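Long-range contacts in flavodoxin (Fusobacterium nucleatum, PDB 6OHK), which binds flavin mononucleotide and probably passes electrons to a number of redox enzymes, as flavodoxins do: residues A[21-29]-A[154-162]; A[47-55]-A[161-170]. The protein carries 1 engineered substitution. One frame throughout, in Å; residues are numbered along the deposited sequence.

Contact 1 (A[21-29]-A[154-162])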
# COMPACT_ATOMS: atom_id res chain seq x y z
N ILE A 21 -9.20 -4.72 5.26
CA ILE A 21 -7.75 -4.76 5.35
C ILE A 21 -7.24 -3.61 6.19
O ILE A 21 -6.34 -3.78 7.03
CB ILE A 21 -7.13 -4.76 3.93
CG1 ILE A 21 -7.31 -6.08 3.20
CG2 ILE A 21 -5.68 -4.32 3.95
CD1 ILE A 21 -7.43 -7.30 3.97
N VAL A 22 -7.78 -2.41 5.99
CA VAL A 22 -7.37 -1.28 6.79
C VAL A 22 -7.68 -1.52 8.26
O VAL A 22 -6.88 -1.18 9.13
CB VAL A 22 -8.01 0.00 6.24
CG1 VAL A 22 -7.86 1.19 7.21
CG2 VAL A 22 -7.42 0.31 4.88
N ASP A 23 -8.84 -2.10 8.56
CA ASP A 23 -9.15 -2.44 9.95
C ASP A 23 -8.13 -3.39 10.55
O ASP A 23 -7.75 -3.25 11.72
CB ASP A 23 -10.54 -3.06 10.04
CG ASP A 23 -11.66 -2.05 9.86
OD1 ASP A 23 -11.42 -0.83 10.03
OD2 ASP A 23 -12.79 -2.49 9.56
N GLU A 24 -7.65 -4.36 9.77
CA GLU A 24 -6.61 -5.25 10.26
C GLU A 24 -5.30 -4.52 10.49
O GLU A 24 -4.63 -4.75 11.51
CB GLU A 24 -6.43 -6.42 9.29
CG GLU A 24 -7.69 -7.26 9.19
CD GLU A 24 -7.60 -8.49 8.31
OE1 GLU A 24 -7.02 -9.49 8.77
OE2 GLU A 24 -8.13 -8.47 7.17
N ILE A 25 -4.90 -3.65 9.57
CA ILE A 25 -3.71 -2.84 9.75
C ILE A 25 -3.82 -2.01 11.03
O ILE A 25 -2.89 -1.97 11.85
CB ILE A 25 -3.48 -1.93 8.53
CG1 ILE A 25 -3.08 -2.77 7.31
CG2 ILE A 25 -2.45 -0.85 8.83
CD1 ILE A 25 -3.14 -2.00 5.99
N GLU A 26 -4.95 -1.35 11.22
CA GLU A 26 -5.14 -0.52 12.40
C GLU A 26 -5.03 -1.35 13.67
O GLU A 26 -4.46 -0.89 14.67
CB GLU A 26 -6.50 0.17 12.34
CG GLU A 26 -6.59 1.25 11.28
CD GLU A 26 -7.91 1.96 11.30
OE1 GLU A 26 -8.81 1.57 12.08
OE2 GLU A 26 -8.09 2.92 10.52
N PHE A 27 -5.57 -2.57 13.66
CA PHE A 27 -5.46 -3.42 14.83
C PHE A 27 -4.01 -3.74 15.14
O PHE A 27 -3.58 -3.70 16.30
CB PHE A 27 -6.29 -4.68 14.66
CG PHE A 27 -6.20 -5.58 15.85
CD1 PHE A 27 -7.00 -5.39 16.93
CD2 PHE A 27 -5.25 -6.56 15.90
CE1 PHE A 27 -6.86 -6.21 18.07
CE2 PHE A 27 -5.10 -7.36 17.02
CZ PHE A 27 -5.91 -7.16 18.09
N PHE A 28 -3.21 -4.08 14.13
CA PHE A 28 -1.80 -4.35 14.39
C PHE A 28 -1.05 -3.11 14.85
O PHE A 28 -0.03 -3.26 15.55
CB PHE A 28 -1.13 -4.93 13.15
CG PHE A 28 -1.50 -6.34 12.87
CD1 PHE A 28 -1.13 -7.36 13.76
CD2 PHE A 28 -2.20 -6.69 11.72
CE1 PHE A 28 -1.48 -8.68 13.50
CE2 PHE A 28 -2.55 -8.00 11.47
CZ PHE A 28 -2.18 -8.99 12.34
N LEU A 29 -1.54 -1.92 14.53
CA LEU A 29 -1.00 -0.65 15.03
C LEU A 29 -1.75 -0.12 16.25
O LEU A 29 -1.73 1.10 16.53
CB LEU A 29 -1.08 0.41 13.95
CG LEU A 29 -0.31 0.14 12.69
CD1 LEU A 29 -0.67 1.17 11.64
CD2 LEU A 29 1.19 0.13 12.96
N THR A 154 -4.13 -13.57 4.87
CA THR A 154 -4.04 -12.12 5.03
C THR A 154 -3.59 -11.72 6.41
O THR A 154 -2.70 -10.84 6.51
CB THR A 154 -5.38 -11.49 4.65
OG1 THR A 154 -5.51 -11.59 3.22
CG2 THR A 154 -5.45 -10.02 5.07
N PRO A 155 -4.13 -12.26 7.50
CA PRO A 155 -3.69 -11.76 8.82
C PRO A 155 -2.20 -11.89 9.05
O PRO A 155 -1.56 -10.94 9.54
CB PRO A 155 -4.51 -12.59 9.81
CG PRO A 155 -5.74 -12.94 9.04
CD PRO A 155 -5.32 -13.12 7.61
N LYS A 156 -1.59 -13.04 8.75
CA LYS A 156 -0.16 -13.19 8.94
C LYS A 156 0.62 -12.32 7.96
O LYS A 156 1.66 -11.74 8.31
CB LYS A 156 0.26 -14.65 8.80
CG LYS A 156 1.77 -14.87 8.85
CD LYS A 156 2.12 -16.35 8.82
CE LYS A 156 3.30 -16.66 9.72
NZ LYS A 156 4.52 -15.89 9.34
N ARG A 157 0.13 -12.20 6.73
CA ARG A 157 0.82 -11.34 5.77
C ARG A 157 0.88 -9.92 6.28
O ARG A 157 1.95 -9.28 6.25
CB ARG A 157 0.15 -11.39 4.40
CG ARG A 157 0.48 -12.64 3.61
CD ARG A 157 -0.30 -12.74 2.33
NE ARG A 157 0.22 -13.80 1.48
CZ ARG A 157 -0.39 -14.24 0.39
NH1 ARG A 157 -1.58 -13.81 0.05
NH2 ARG A 157 0.22 -15.14 -0.37
N ILE A 158 -0.23 -9.40 6.77
CA ILE A 158 -0.26 -8.04 7.30
C ILE A 158 0.60 -7.92 8.55
O ILE A 158 1.38 -6.99 8.68
CB ILE A 158 -1.70 -7.58 7.55
CG1 ILE A 158 -2.49 -7.49 6.24
CG2 ILE A 158 -1.71 -6.24 8.29
CD1 ILE A 158 -3.95 -7.18 6.44
N GLY A 159 0.41 -8.83 9.52
CA GLY A 159 1.15 -8.70 10.77
C GLY A 159 2.64 -8.74 10.56
O GLY A 159 3.39 -7.94 11.15
N ASP A 160 3.12 -9.65 9.73
CA ASP A 160 4.54 -9.73 9.46
C ASP A 160 5.03 -8.46 8.77
O ASP A 160 6.13 -7.97 9.04
CB ASP A 160 4.85 -10.90 8.54
CG ASP A 160 4.73 -12.25 9.20
OD1 ASP A 160 4.57 -12.34 10.44
OD2 ASP A 160 4.80 -13.24 8.43
N TRP A 161 4.23 -7.94 7.83
CA TRP A 161 4.65 -6.75 7.09
C TRP A 161 4.70 -5.51 7.97
O TRP A 161 5.63 -4.71 7.88
CB TRP A 161 3.66 -6.57 5.94
CG TRP A 161 3.98 -5.49 4.97
CD1 TRP A 161 4.91 -5.55 3.98
CD2 TRP A 161 3.35 -4.21 4.85
NE1 TRP A 161 4.90 -4.40 3.25
CE2 TRP A 161 3.96 -3.55 3.77
CE3 TRP A 161 2.35 -3.57 5.56
CZ2 TRP A 161 3.56 -2.29 3.35
CZ3 TRP A 161 1.97 -2.30 5.14
CH2 TRP A 161 2.58 -1.69 4.06
N ILE A 162 3.70 -5.34 8.82
CA ILE A 162 3.70 -4.20 9.74
C ILE A 162 4.94 -4.25 10.64
O ILE A 162 5.61 -3.23 10.87
CB ILE A 162 2.39 -4.15 10.54
CG1 ILE A 162 1.21 -3.81 9.64
CG2 ILE A 162 2.49 -3.18 11.72
CD1 ILE A 162 1.21 -2.41 9.07

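Contact 2 (A[47-55]-A[161-170])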
# COMPACT_ATOMS: atom_id res chain seq x y z
N GLU A 47 0.94 15.00 2.77
CA GLU A 47 2.05 15.90 3.09
C GLU A 47 2.36 15.94 4.57
O GLU A 47 3.51 16.25 4.96
CB GLU A 47 1.70 17.31 2.61
CG GLU A 47 2.83 18.18 2.10
CD GLU A 47 2.27 19.29 1.22
OE1 GLU A 47 2.56 19.32 -0.01
OE2 GLU A 47 1.49 20.11 1.75
N ASN A 48 1.38 15.66 5.43
CA ASN A 48 1.47 15.89 6.86
C ASN A 48 2.15 14.76 7.64
O ASN A 48 2.32 14.91 8.86
CB ASN A 48 0.07 16.07 7.43
CG ASN A 48 -0.63 17.27 6.86
OD1 ASN A 48 0.01 18.20 6.37
ND2 ASN A 48 -1.96 17.27 6.94
N PHE A 49 2.53 13.66 7.00
CA PHE A 49 3.06 12.51 7.70
C PHE A 49 4.42 12.15 7.14
O PHE A 49 4.67 12.25 5.93
CB PHE A 49 2.12 11.30 7.51
CG PHE A 49 0.77 11.55 8.06
CD1 PHE A 49 0.50 11.31 9.38
CD2 PHE A 49 -0.23 12.11 7.29
CE1 PHE A 49 -0.72 11.59 9.92
CE2 PHE A 49 -1.44 12.41 7.81
CZ PHE A 49 -1.70 12.16 9.12
N GLU A 50 5.29 11.66 8.02
CA GLU A 50 6.56 11.10 7.61
C GLU A 50 6.51 9.61 7.41
O GLU A 50 7.36 9.07 6.70
CB GLU A 50 7.66 11.45 8.62
CG GLU A 50 7.83 12.99 8.80
CD GLU A 50 9.05 13.38 9.63
OE1 GLU A 50 9.95 12.53 9.83
OE2 GLU A 50 9.10 14.54 10.08
N ASN A 51 5.59 8.94 8.08
CA ASN A 51 5.38 7.52 7.96
C ASN A 51 4.03 7.32 7.29
O ASN A 51 3.03 7.87 7.77
CB ASN A 51 5.33 6.88 9.34
CG ASN A 51 6.63 7.01 10.10
OD1 ASN A 51 7.69 6.99 9.49
ND2 ASN A 51 6.54 7.12 11.43
N LEU A 52 3.98 6.55 6.20
CA LEU A 52 2.78 6.39 5.40
C LEU A 52 2.55 4.94 5.04
O LEU A 52 3.48 4.19 4.75
CB LEU A 52 2.94 7.16 4.10
CG LEU A 52 2.88 8.68 4.21
CD1 LEU A 52 3.44 9.32 2.96
CD2 LEU A 52 1.46 9.16 4.44
N ILE A 53 1.28 4.56 5.02
CA ILE A 53 0.82 3.30 4.43
C ILE A 53 -0.26 3.65 3.41
O ILE A 53 -1.28 4.25 3.77
CB ILE A 53 0.26 2.37 5.51
CG1 ILE A 53 1.34 2.01 6.53
CG2 ILE A 53 -0.37 1.12 4.86
CD1 ILE A 53 0.83 1.22 7.73
N LEU A 54 -0.02 3.33 2.15
CA LEU A 54 -0.93 3.65 1.05
C LEU A 54 -1.49 2.35 0.51
O LEU A 54 -0.74 1.44 0.20
CB LEU A 54 -0.19 4.39 -0.07
CG LEU A 54 0.71 5.55 0.36
CD1 LEU A 54 1.30 6.20 -0.89
CD2 LEU A 54 0.02 6.58 1.22
N VAL A 55 -2.82 2.26 0.46
CA VAL A 55 -3.53 1.00 0.19
C VAL A 55 -4.47 1.19 -0.98
O VAL A 55 -5.26 2.14 -1.01
CB VAL A 55 -4.34 0.58 1.43
CG1 VAL A 55 -4.96 -0.79 1.20
CG2 VAL A 55 -3.52 0.64 2.71
N TRP A 161 4.23 -7.94 7.83
CA TRP A 161 4.65 -6.75 7.09
C TRP A 161 4.70 -5.51 7.97
O TRP A 161 5.63 -4.71 7.88
CB TRP A 161 3.66 -6.57 5.94
CG TRP A 161 3.98 -5.49 4.97
CD1 TRP A 161 4.91 -5.55 3.98
CD2 TRP A 161 3.35 -4.21 4.85
NE1 TRP A 161 4.90 -4.40 3.25
CE2 TRP A 161 3.96 -3.55 3.77
CE3 TRP A 161 2.35 -3.57 5.56
CZ2 TRP A 161 3.56 -2.29 3.35
CZ3 TRP A 161 1.97 -2.30 5.14
CH2 TRP A 161 2.58 -1.69 4.06
N ILE A 162 3.70 -5.34 8.82
CA ILE A 162 3.70 -4.20 9.74
C ILE A 162 4.94 -4.25 10.64
O ILE A 162 5.61 -3.23 10.87
CB ILE A 162 2.39 -4.15 10.54
CG1 ILE A 162 1.21 -3.81 9.64
CG2 ILE A 162 2.49 -3.18 11.72
CD1 ILE A 162 1.21 -2.41 9.07
N THR A 163 5.28 -5.45 11.14
CA THR A 163 6.48 -5.57 11.96
C THR A 163 7.72 -5.12 11.20
O THR A 163 8.59 -4.42 11.76
CB THR A 163 6.61 -7.01 12.44
OG1 THR A 163 5.52 -7.29 13.31
CG2 THR A 163 7.90 -7.27 13.19
N GLU A 164 7.83 -5.50 9.93
CA GLU A 164 8.99 -5.11 9.14
C GLU A 164 9.04 -3.62 8.89
O GLU A 164 10.09 -2.99 9.05
CB GLU A 164 9.04 -5.87 7.83
CG GLU A 164 9.40 -7.34 7.98
CD GLU A 164 10.61 -7.57 8.88
OE1 GLU A 164 10.45 -8.25 9.92
OE2 GLU A 164 11.69 -7.04 8.56
N ILE A 165 7.93 -3.02 8.46
CA ILE A 165 8.03 -1.62 8.06
C ILE A 165 8.23 -0.72 9.26
O ILE A 165 8.86 0.34 9.14
CB ILE A 165 6.88 -1.14 7.16
CG1 ILE A 165 5.56 -1.06 7.92
CG2 ILE A 165 6.78 -2.02 5.91
CD1 ILE A 165 4.41 -0.55 7.04
N LYS A 166 7.70 -1.12 10.41
CA LYS A 166 7.91 -0.29 11.61
C LYS A 166 9.39 -0.08 11.90
O LYS A 166 9.77 0.96 12.46
CB LYS A 166 7.21 -0.92 12.82
CG LYS A 166 5.73 -0.68 12.84
CD LYS A 166 4.98 -1.06 14.08
CE LYS A 166 5.32 -2.36 14.74
NZ LYS A 166 4.81 -2.24 16.16
N LYS A 167 10.27 -0.99 11.50
CA LYS A 167 11.69 -0.87 11.74
C LYS A 167 12.32 0.27 10.99
O LYS A 167 13.35 0.72 11.35
CB LYS A 167 12.41 -2.16 11.37
CG LYS A 167 11.98 -3.38 12.14
CD LYS A 167 12.68 -4.67 11.68
CE LYS A 167 12.08 -5.91 12.31
NZ LYS A 167 12.63 -7.20 11.79
N GLU A 168 11.69 0.70 9.90
CA GLU A 168 12.18 1.81 9.10
C GLU A 168 11.42 3.12 9.32
O GLU A 168 11.82 4.12 8.87
CB GLU A 168 12.18 1.45 7.61
CG GLU A 168 13.33 0.54 7.21
CD GLU A 168 14.74 1.16 7.19
OE1 GLU A 168 14.94 2.30 6.89
OE2 GLU A 168 15.67 0.48 7.47
N PHE A 169 10.32 3.02 10.04
CA PHE A 169 9.53 4.16 10.28
C PHE A 169 10.27 5.23 11.22
O PHE A 169 11.11 4.84 12.00
CB PHE A 169 8.16 3.85 10.88
CG PHE A 169 7.08 3.47 9.88
CD1 PHE A 169 7.15 3.77 8.56
CD2 PHE A 169 5.97 2.86 10.33
CE1 PHE A 169 6.12 3.44 7.68
CE2 PHE A 169 4.96 2.51 9.44
CZ PHE A 169 5.03 2.83 8.14
N LYS A 170 10.00 6.46 11.08
CA LYS A 170 10.66 7.48 11.86
C LYS A 170 9.96 7.65 13.22
O LYS A 170 8.74 7.54 13.35
CB LYS A 170 10.59 8.79 11.10
CG LYS A 170 10.97 8.72 9.63
CD LYS A 170 12.44 8.44 9.47
CE LYS A 170 12.92 8.88 8.09
NZ LYS A 170 14.24 8.28 7.75

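Contact 1 (A[21-29]-A[154-162])
Ile25 and Ile158 mark the middle of this helix pair, where segments 21-29 and 154-162 run in the same general direction, their axes 9.7 Å apart at closest approach and crossing at -46°. These are the first and last helices of the flavodoxin fold, lying side by side on one face of the central parallel sheet. Ile158 is the knob: its side chain drops into a hole made by Ile21, Glu24, Ile25 and Phe28. Its two branches divide the work. CG2, anti to the backbone N (chi1 -65° for CG1), reaches Phe28 CD2 at 3.5 Å and also meets Ile25 CG1, while CD1 goes the other way, to Glu24 CB and Ile21 CG2. One turn on, Ile162 also splits its branches, with CD1 against Ile25 CG2 and CG2 against Leu29 CD2 at 3.8 Å. No hydrogen bond joins the segments. At the N-terminal end the methyl of Thr154 faces Ile21 CD1, 3.5 Å away, and its hydroxyl bonds to Glu147 instead. Glu24 lays its carboxylate over the start of the second helix, OE1 beside Pro155 CG and OE2 near Thr154 CG2. Beneath the pair, Ile25 and Leu29 rest on strand 7-11 and Ile158 on strand 139-145. Having no side chain, Gly159 lets Phe28 lie flat against the helix backbone. Gly159 CA stands over the ring centre in a CH-pi contact, 3.7 Å from the Phe28 centroid and 9° off the ring normal, and Pro155 O lies 3.5 Å from Phe28 CZ.

Contact 2 (A[47-55]-A[161-170])
Asn51 grips the last residue of the chain with both ends of its amide. Asn51 OD1 accepts from Lys170 N at 2.9 Å, the N-H pointing at it almost straight (163°) but tilted somewhat from the carbonyl plane. Asn51 ND2 donates a hydrogen bond to Lys170 O at 3.0 Å, in the plane of its own amide and on a lone pair of the acceptor. A second bond from ND2 goes to Lys5 O, so this buried nitrogen has two acceptors. The pair fixes the C-terminal tail against the start of strand 51-55, and the Asn51 amide lies stacked on Phe169, the planes 28° apart. Asn51 CB sits over that ring, 3.8 Å from its centroid, while the backbone oxygen of Ile165 lies over the opposite face, toward its margin. Strand 51-59 is a central strand of the flavodoxin-like alpha/beta sandwich, and helix 154-166 packs on it roughly antiparallel, segments 51-55 and 161-166 making an angle of 146°. Ile53 carries the apolar part: CG1 meets Ile165 CD1 at 4.0 Å and the edge of Phe169, CD1 meets Ile162 CD1, and CG2 comes to the edge of the Trp161 ring. Ile165 reaches the strand with CG1 set between its backbone N and carbonyl carbon. The indole nitrogen of Trp161 is satisfied by Gly120 O. Near the tail Glu50 OE1 forms a salt bridge with Lys5 NZ.

In the fold
Helix 154-166 serves both contacts, and Ile162 touches partners in both, whereas Trp161 takes part in contact 2 alone: contact 1 sets the helix beside a neighbouring helix, contact 2 sets it and the tail beyond it on a sheet strand. Both are largely buried and they merge, Ile25 CG2 lying 4.0 Å from Ile53 CD1. Their chemistry separates with place. Contact 1 joins its helices without a hydrogen bond; its inner side faces the sheet, at its more exposed margin lie Phe28 and Pro155, and the side chain of Ile21 is about 7 Å from the FMN. Contact 2 is apolar under the helix but turns polar at the chain end, and the side chain of Ile53 is about 14 Å from the FMN.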